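Local coordinates for protein acetyl xylan esterase (Metagenome, PDB 6XYC) that is a bifunctional esterase of the alpha/beta-hydrolase fold that cleaves acetyl and feruloyl esters from complex natural xylans, at residues A[12-17]-A[54-59]; A[147-152]-A[158-163]; A[255-260]-A[264-269]. One frame throughout, in Å; residues are numbered along the deposited sequence.

Interaction 1: A[12-17]-A[54-59]; sequences WTNVNY and NAKAMA
Asn14 and Lys56 make the direct contact between the strand segment 12-17 and the helix start at 54-59, meeting through a single polar bond. Trp12 leads into it from strand 8-16, and Thr13 follows with its side chain lying against Asp28 of the neighbouring strand 26-32. At Asn14 the backbone takes a left-handed conformation (phi 58°), and Asn14 and Val15 together face Leu27 as a G1 beta bulge, an irregularity at the edge of the large mixed sheet of this alpha/beta-hydrolase fold. The Asn14 side chain has CG opposite its carbonyl carbon, and its amide oxygen is what reaches the lysine: Lys56 NZ donates to Asn14 OD1 across 2.9 Å. The ammonium sits above the amide plane, 63° out of it, and so misses the oxygen's lone pairs; Lys56 CE follows at 3.4 Å from Asn14 OD1, and the two side chains run nearly perpendicular. Lys56, the first residue of helix 56-69 after the N-cap Ala55, sends its aliphatic chain out almost straight as far as CE, where a bend at chi4 (65°) turns NZ. There the ammonium also forms a salt bridge with Asp28, whose OD1 accepts the backbone N of Asn14 as well. A methionine in place of Lys56 would probably leave the Asp28 carboxylate without its charged mate and Asn14 OD1 without this donor, removing this polar tie between helix start and bulge. Val15, the other half of the bulge, keeps its backbone hydrogen bond with Leu27, and its side chain, like that of Tyr17, rests on helix 89-103.

Interaction 2: A[147-152]-A[158-163]; sequences DIEGSL and TGSHVD
An Asx motif opens the loop that leads from strand 144-147, of a small two-stranded hairpin, back to strand 164-168 of the main alpha/beta-hydrolase sheet, and Glu149 ties the start of this loop to its return at Ser160. In the motif, Asp147 OD1 takes the backbone N-H of Gly150 at 2.9 Å, from above the carboxylate plane, and is also salt-bridged to Lys137. Across the loop, Ser160 OG donates to Glu149 OE1 at 2.7 Å, and the oxygen accepts through its syn lone pair, on the side of OE2. Glu149 has CG opposite its backbone N (chi1 174°), and a bend at chi2 swings the carboxylate over to the serine; Ser160 points its CB at the glutamate and holds OG between its own backbone N and carbonyl carbon. The second oxygen, OE2, is salt-bridged to Arg99 of helix 89-103, so the two carboxylate oxygens have different partners and the group's rotation is probably fixed. Arg99 would probably also favour the ionised carboxylate of Glu149. Further along the returning loop, His161 NE2 hydrogen-bonds to Asp163 OD2, which lies in the imidazole plane, while the nitrogen approaches from above the carboxylate plane; Arg102 takes the carbonyl oxygens of Gly159 and His161. One water completes the crossing: it donates to Glu149 OE2 at 2.7 Å and to Thr158 O at 2.6 Å.

Interaction 3: A[255-260]-A[264-269]; sequences ISVPGG and PGCFDT
The turn that ends strand 252-257 and the chain leading into helix 269-284 flank His262, which lines the inhibitor pocket and is probably the catalytic histidine, as the strand-to-helix loop carries it in alpha/beta hydrolases. Val257 to Gly260 form a type II turn, closed by Gly260 N to Val257 O at 3.1 Å. Val257 points its side chain at the returning chain with its two methyls divided: CG1 lies 3.7 Å from the carbonyl oxygen of Gly265, while CG2 packs against Cys266 SG at 4.0 Å. With CG1 opposite its backbone N (chi1 179°), the valine spans both residues. Gly260 CA gives a C-H...O contact to Pro264 O at 3.5 Å. Packing is close here: a CB on Gly260 would clash with Val257 CG1 and come tight to Cys266 SG, consistent with a glycine. Gly265, at positive phi, brings its backbone close to Gly260. Beyond the contact, Val257 touches Ile225 and bonds with its backbone to strand 222-227, Phe267 sets its ring edge-to-face with Trp168 of strand 164-168 and Phe120 of strand 114-120, and Asp268 caps the start of helix 269-284 at Tyr271 N.

Interactions 1 and 3 both reach the large mixed sheet, at its two outermost strands, 8-16 and 252-257, while interaction 2 lies in a loop between strands. Helix 89-103 borders both interactions 1 and 2. Each of these two rests on one direct side-chain hydrogen bond, ammonium to amide oxygen in interaction 1, hydroxyl to carboxylate with an added water bridge in interaction 2, backed by a salt bridge to a residue outside the segments; both pair one buried residue with a more exposed one. Interaction 3 differs: it is mostly buried, made of methyls, sulfur and glycine backbone, and lies on the other side of the chain's centre from interaction 2, their centres about 31 Å apart. It alone flanks the probable catalytic histidine.

Interaction 1: A[12-17]-A[54-59]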
loop_
_atom_site.group_PDB
_atom_site.type_symbol
_atom_site.label_atom_id
_atom_site.label_comp_id
_atom_site.label_asym_id
_atom_site.label_seq_id
_atom_site.Cartn_x
_atom_site.Cartn_y
_atom_site.Cartn_z
ATOM N N TRP A 12 7.259 13.486 13.365
ATOM C CA TRP A 12 8.575 12.868 13.413
ATOM C C TRP A 12 8.930 12.518 11.974
ATOM O O TRP A 12 8.189 11.770 11.326
ATOM C CB TRP A 12 8.590 11.606 14.272
ATOM C CG TRP A 12 8.303 11.764 15.738
ATOM C CD1 TRP A 12 9.218 11.897 16.748
ATOM C CD2 TRP A 12 7.016 11.736 16.365
ATOM N NE1 TRP A 12 8.574 11.976 17.960
ATOM C CE2 TRP A 12 7.223 11.884 17.752
ATOM C CE3 TRP A 12 5.707 11.614 15.887
ATOM C CZ2 TRP A 12 6.169 11.908 18.665
ATOM C CZ3 TRP A 12 4.661 11.643 16.794
ATOM C CH2 TRP A 12 4.898 11.793 18.169
ATOM N N THR A 13 10.036 13.054 11.461
ATOM C CA THR A 13 10.445 12.718 10.105
ATOM C C THR A 13 11.743 11.922 10.113
ATOM O O THR A 13 12.593 12.085 10.995
ATOM C CB THR A 13 10.600 13.972 9.230
ATOM O OG1 THR A 13 11.463 14.923 9.864
ATOM C CG2 THR A 13 9.235 14.601 8.975
ATOM N N ASN A 14 11.864 11.032 9.125
ATOM C CA ASN A 14 13.061 10.210 8.938
ATOM C C ASN A 14 13.354 9.363 10.176
ATOM O O ASN A 14 14.464 9.358 10.717
ATOM C CB ASN A 14 14.250 11.086 8.552
ATOM C CG ASN A 14 14.139 11.595 7.127
ATOM O OD1 ASN A 14 14.017 10.810 6.189
ATOM N ND2 ASN A 14 14.156 12.911 6.959
ATOM N N VAL A 15 12.333 8.636 10.612
ATOM C CA VAL A 15 12.455 7.620 11.647
ATOM C C VAL A 15 12.719 6.293 10.952
ATOM O O VAL A 15 11.929 5.858 10.108
ATOM C CB VAL A 15 11.182 7.556 12.502
ATOM C CG1 VAL A 15 11.273 6.431 13.502
ATOM C CG2 VAL A 15 10.938 8.902 13.184
ATOM N N ASN A 16 13.842 5.662 11.275
ATOM C CA ASN A 16 14.169 4.372 10.685
ATOM C C ASN A 16 13.350 3.284 11.371
ATOM O O ASN A 16 13.309 3.213 12.604
ATOM C CB ASN A 16 15.662 4.080 10.813
ATOM C CG ASN A 16 16.074 2.839 10.048
ATOM O OD1 ASN A 16 15.982 1.722 10.560
ATOM N ND2 ASN A 16 16.520 3.025 8.806
ATOM N N TYR A 17 12.691 2.443 10.572
ATOM C CA TYR A 17 11.835 1.393 11.109
ATOM C C TYR A 17 12.469 0.011 11.041
ATOM O O TYR A 17 11.870 -0.951 11.537
ATOM C CB TYR A 17 10.475 1.388 10.385
ATOM C CG TYR A 17 10.511 1.099 8.893
ATOM C CD1 TYR A 17 10.718 -0.190 8.419
ATOM C CD2 TYR A 17 10.300 2.114 7.965
ATOM C CE1 TYR A 17 10.738 -0.458 7.066
ATOM C CE2 TYR A 17 10.319 1.854 6.608
ATOM C CZ TYR A 17 10.533 0.568 6.168
ATOM O OH TYR A 17 10.557 0.300 4.817
ATOM N N ASN A 54 12.663 6.851 -1.745
ATOM C CA ASN A 54 12.837 8.056 -0.940
ATOM C C ASN A 54 11.681 9.044 -1.073
ATOM O O ASN A 54 11.859 10.226 -0.751
ATOM C CB ASN A 54 14.141 8.763 -1.340
ATOM C CG ASN A 54 14.172 9.121 -2.803
ATOM O OD1 ASN A 54 13.275 8.753 -3.558
ATOM N ND2 ASN A 54 15.202 9.832 -3.216
ATOM N N ALA A 55 10.506 8.604 -1.516
ATOM C CA ALA A 55 9.452 9.516 -1.933
ATOM C C ALA A 55 8.334 9.641 -0.909
ATOM O O ALA A 55 7.231 10.080 -1.261
ATOM C CB ALA A 55 8.872 9.070 -3.276
ATOM N N LYS A 56 8.598 9.295 0.354
ATOM C CA LYS A 56 7.532 9.318 1.351
ATOM C C LYS A 56 6.914 10.704 1.493
ATOM O O LYS A 56 5.722 10.821 1.794
ATOM C CB LYS A 56 8.063 8.834 2.700
ATOM C CG LYS A 56 9.337 9.520 3.189
ATOM C CD LYS A 56 9.773 8.943 4.536
ATOM C CE LYS A 56 11.187 9.370 4.894
ATOM N NZ LYS A 56 11.289 10.857 5.103
ATOM N N ALA A 57 7.696 11.764 1.273
ATOM C CA ALA A 57 7.139 13.110 1.372
ATOM C C ALA A 57 6.136 13.386 0.262
ATOM O O ALA A 57 5.196 14.162 0.456
ATOM C CB ALA A 57 8.265 14.144 1.340
ATOM N N MET A 58 6.316 12.767 -0.903
ATOM C CA MET A 58 5.362 12.962 -1.988
ATOM C C MET A 58 4.004 12.372 -1.634
ATOM O O MET A 58 2.966 12.978 -1.923
ATOM C CB MET A 58 5.900 12.337 -3.279
ATOM C CG MET A 58 6.810 13.278 -4.063
ATOM S SD MET A 58 7.686 12.470 -5.415
ATOM C CE MET A 58 8.200 13.895 -6.370
ATOM N N ALA A 59 3.991 11.183 -1.024
ATOM C CA ALA A 59 2.734 10.575 -0.597
ATOM C C ALA A 59 2.034 11.457 0.426
ATOM O O ALA A 59 0.828 11.710 0.329
ATOM C CB ALA A 59 2.992 9.181 -0.026
#

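Interaction 2: A[147-152]-A[158-163]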
loop_
_atom_site.group_PDB
_atom_site.type_symbol
_atom_site.label_atom_id
_atom_site.label_comp_id
_atom_site.label_asym_id
_atom_site.label_seq_id
_atom_site.Cartn_x
_atom_site.Cartn_y
_atom_site.Cartn_z
ATOM N N ASP A 147 9.372 -15.110 0.750
ATOM C CA ASP A 147 9.140 -14.796 2.154
ATOM C C ASP A 147 8.477 -13.424 2.232
ATOM O O ASP A 147 9.122 -12.399 1.992
ATOM C CB ASP A 147 10.466 -14.825 2.915
ATOM C CG ASP A 147 10.311 -14.523 4.387
ATOM O OD1 ASP A 147 9.171 -14.305 4.846
ATOM O OD2 ASP A 147 11.343 -14.509 5.091
ATOM N N ILE A 148 7.189 -13.407 2.569
ATOM C CA ILE A 148 6.418 -12.168 2.584
ATOM C C ILE A 148 6.644 -11.408 3.886
ATOM O O ILE A 148 6.959 -10.213 3.876
ATOM C CB ILE A 148 4.925 -12.478 2.363
ATOM C CG1 ILE A 148 4.699 -13.058 0.964
ATOM C CG2 ILE A 148 4.077 -11.234 2.588
ATOM C CD1 ILE A 148 5.209 -12.203 -0.163
ATOM N N GLU A 149 6.486 -12.088 5.024
ATOM C CA GLU A 149 6.651 -11.434 6.319
ATOM C C GLU A 149 8.060 -10.878 6.484
ATOM O O GLU A 149 8.237 -9.743 6.938
ATOM C CB GLU A 149 6.327 -12.421 7.439
ATOM C CG GLU A 149 6.606 -11.906 8.836
ATOM C CD GLU A 149 5.593 -10.869 9.290
ATOM O OE1 GLU A 149 4.605 -10.642 8.561
ATOM O OE2 GLU A 149 5.786 -10.295 10.387
ATOM N N GLY A 150 9.073 -11.665 6.138
ATOM C CA GLY A 150 10.448 -11.228 6.279
ATOM C C GLY A 150 10.906 -11.200 7.727
ATOM O O GLY A 150 10.170 -11.504 8.671
ATOM N N SER A 151 12.173 -10.817 7.889
ATOM C CA SER A 151 12.829 -10.794 9.190
ATOM C C SER A 151 13.514 -9.458 9.455
ATOM O O SER A 151 14.448 -9.392 10.260
ATOM C CB SER A 151 13.868 -11.909 9.304
ATOM O OG SER A 151 13.274 -13.187 9.463
ATOM N N LEU A 152 13.056 -8.388 8.821
ATOM C CA LEU A 152 13.724 -7.104 8.933
ATOM C C LEU A 152 13.412 -6.431 10.263
ATOM O O LEU A 152 12.266 -6.425 10.728
ATOM C CB LEU A 152 13.298 -6.191 7.785
ATOM C CG LEU A 152 13.742 -6.487 6.355
ATOM C CD1 LEU A 152 13.232 -5.372 5.454
ATOM C CD2 LEU A 152 15.244 -6.615 6.271
ATOM N N THR A 158 6.013 -8.635 16.854
ATOM C CA THR A 158 4.803 -7.845 16.700
ATOM C C THR A 158 4.053 -8.247 15.436
ATOM O O THR A 158 4.657 -8.577 14.411
ATOM C CB THR A 158 5.147 -6.355 16.641
ATOM O OG1 THR A 158 5.888 -5.976 17.809
ATOM C CG2 THR A 158 3.887 -5.513 16.548
ATOM N N GLY A 159 2.725 -8.207 15.507
ATOM C CA GLY A 159 1.921 -8.527 14.344
ATOM C C GLY A 159 2.037 -7.471 13.261
ATOM O O GLY A 159 2.217 -6.279 13.526
ATOM N N SER A 160 1.904 -7.924 12.013
ATOM C CA SER A 160 2.058 -7.065 10.848
ATOM C C SER A 160 0.758 -6.899 10.068
ATOM O O SER A 160 0.788 -6.465 8.911
ATOM C CB SER A 160 3.145 -7.616 9.931
ATOM O OG SER A 160 2.771 -8.877 9.397
ATOM N N HIS A 161 -0.381 -7.218 10.681
ATOM C CA HIS A 161 -1.663 -7.184 9.989
ATOM C C HIS A 161 -2.172 -5.752 9.844
ATOM O O HIS A 161 -1.834 -4.863 10.632
ATOM C CB HIS A 161 -2.686 -8.038 10.741
ATOM C CG HIS A 161 -3.495 -7.278 11.744
ATOM N ND1 HIS A 161 -3.112 -7.142 13.061
ATOM C CD2 HIS A 161 -4.677 -6.625 11.624
ATOM C CE1 HIS A 161 -4.020 -6.432 13.708
ATOM N NE2 HIS A 161 -4.977 -6.103 12.858
ATOM N N VAL A 162 -2.966 -5.535 8.796
ATOM C CA VAL A 162 -3.643 -4.270 8.552
ATOM C C VAL A 162 -5.142 -4.505 8.654
ATOM O O VAL A 162 -5.633 -5.606 8.389
ATOM C CB VAL A 162 -3.277 -3.662 7.178
ATOM C CG1 VAL A 162 -1.823 -3.201 7.162
ATOM C CG2 VAL A 162 -3.544 -4.662 6.065
ATOM N N ASP A 163 -5.876 -3.451 9.017
ATOM C CA ASP A 163 -7.297 -3.584 9.320
ATOM C C ASP A 163 -8.212 -3.156 8.180
ATOM O O ASP A 163 -9.394 -3.527 8.185
ATOM C CB ASP A 163 -7.660 -2.773 10.566
ATOM C CG ASP A 163 -6.976 -3.285 11.810
ATOM O OD1 ASP A 163 -6.193 -2.527 12.413
ATOM O OD2 ASP A 163 -7.220 -4.446 12.190
HETATM O O HOH W 1 4.100 -10.357 12.542
#

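Interaction 3: A[255-260]-A[264-269]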
loop_
_atom_site.group_PDB
_atom_site.type_symbol
_atom_site.label_atom_id
_atom_site.label_comp_id
_atom_site.label_asym_id
_atom_site.label_seq_id
_atom_site.Cartn_x
_atom_site.Cartn_y
_atom_site.Cartn_z
ATOM N N ILE A 255 -14.811 2.263 -6.754
ATOM C CA ILE A 255 -15.232 3.575 -7.226
ATOM C C ILE A 255 -14.441 3.898 -8.488
ATOM O O ILE A 255 -13.212 4.039 -8.440
ATOM C CB ILE A 255 -15.023 4.657 -6.158
ATOM C CG1 ILE A 255 -16.008 4.454 -5.003
ATOM C CG2 ILE A 255 -15.199 6.040 -6.756
ATOM C CD1 ILE A 255 -15.718 5.316 -3.780
ATOM N N SER A 256 -15.146 4.008 -9.610
ATOM C CA SER A 256 -14.555 4.368 -10.889
ATOM C C SER A 256 -14.694 5.874 -11.068
ATOM O O SER A 256 -15.787 6.421 -10.897
ATOM C CB SER A 256 -15.254 3.623 -12.031
ATOM O OG SER A 256 -14.627 3.891 -13.273
ATOM N N VAL A 257 -13.590 6.539 -11.392
ATOM C CA VAL A 257 -13.552 7.995 -11.524
ATOM C C VAL A 257 -13.723 8.330 -13.003
ATOM O O VAL A 257 -12.820 8.033 -13.806
ATOM C CB VAL A 257 -12.245 8.578 -10.967
ATOM C CG1 VAL A 257 -12.224 10.095 -11.136
ATOM C CG2 VAL A 257 -12.065 8.200 -9.495
ATOM N N PRO A 258 -14.837 8.950 -13.410
ATOM C CA PRO A 258 -15.035 9.239 -14.836
ATOM C C PRO A 258 -14.063 10.307 -15.316
ATOM O O PRO A 258 -13.916 11.363 -14.697
ATOM C CB PRO A 258 -16.492 9.711 -14.915
ATOM C CG PRO A 258 -16.788 10.251 -13.548
ATOM C CD PRO A 258 -15.930 9.479 -12.574
ATOM N N GLY A 259 -13.389 10.012 -16.425
ATOM C CA GLY A 259 -12.362 10.889 -16.949
ATOM C C GLY A 259 -11.103 10.949 -16.122
ATOM O O GLY A 259 -10.190 11.710 -16.472
ATOM N N GLY A 260 -11.021 10.174 -15.041
ATOM C CA GLY A 260 -9.871 10.245 -14.163
ATOM C C GLY A 260 -8.636 9.617 -14.792
ATOM O O GLY A 260 -8.693 8.562 -15.423
ATOM N N PRO A 264 -4.697 12.529 -11.671
ATOM C CA PRO A 264 -5.564 13.648 -12.064
ATOM C C PRO A 264 -7.030 13.243 -12.088
ATOM O O PRO A 264 -7.401 12.211 -12.652
ATOM C CB PRO A 264 -5.052 14.021 -13.461
ATOM C CG PRO A 264 -3.595 13.621 -13.431
ATOM C CD PRO A 264 -3.550 12.364 -12.584
ATOM N N GLY A 265 -7.865 14.081 -11.475
ATOM C CA GLY A 265 -9.276 13.814 -11.305
ATOM C C GLY A 265 -9.598 12.939 -10.110
ATOM O O GLY A 265 -10.700 13.027 -9.565
ATOM N N CYS A 266 -8.652 12.104 -9.682
ATOM C CA CYS A 266 -8.860 11.190 -8.565
ATOM C C CYS A 266 -8.520 11.823 -7.222
ATOM O O CYS A 266 -9.195 11.556 -6.223
ATOM C CB CYS A 266 -8.013 9.932 -8.757
ATOM S SG CYS A 266 -8.246 9.086 -10.331
ATOM N N PHE A 267 -7.468 12.638 -7.174
ATOM C CA PHE A 267 -7.035 13.284 -5.936
ATOM C C PHE A 267 -7.782 14.608 -5.761
ATOM O O PHE A 267 -7.241 15.700 -5.937
ATOM C CB PHE A 267 -5.526 13.498 -5.942
ATOM C CG PHE A 267 -4.716 12.229 -5.875
ATOM C CD1 PHE A 267 -5.293 11.017 -5.547
ATOM C CD2 PHE A 267 -3.357 12.260 -6.146
ATOM C CE1 PHE A 267 -4.536 9.862 -5.494
ATOM C CE2 PHE A 267 -2.598 11.109 -6.092
ATOM C CZ PHE A 267 -3.186 9.911 -5.761
ATOM N N ASP A 268 -9.061 14.492 -5.405
ATOM C CA ASP A 268 -9.898 15.665 -5.183
ATOM C C ASP A 268 -10.792 15.410 -3.979
ATOM O O ASP A 268 -10.828 14.309 -3.424
ATOM C CB ASP A 268 -10.707 16.025 -6.441
ATOM C CG ASP A 268 -11.857 15.060 -6.724
ATOM O OD1 ASP A 268 -12.497 15.204 -7.786
ATOM O OD2 ASP A 268 -12.136 14.156 -5.910
ATOM N N THR A 269 -11.528 16.449 -3.583
ATOM C CA THR A 269 -12.288 16.397 -2.338
ATOM C C THR A 269 -13.223 15.194 -2.307
ATOM O O THR A 269 -13.321 14.501 -1.290
ATOM C CB THR A 269 -13.085 17.692 -2.156
ATOM O OG1 THR A 269 -12.188 18.810 -2.129
ATOM C CG2 THR A 269 -13.894 17.644 -0.860
#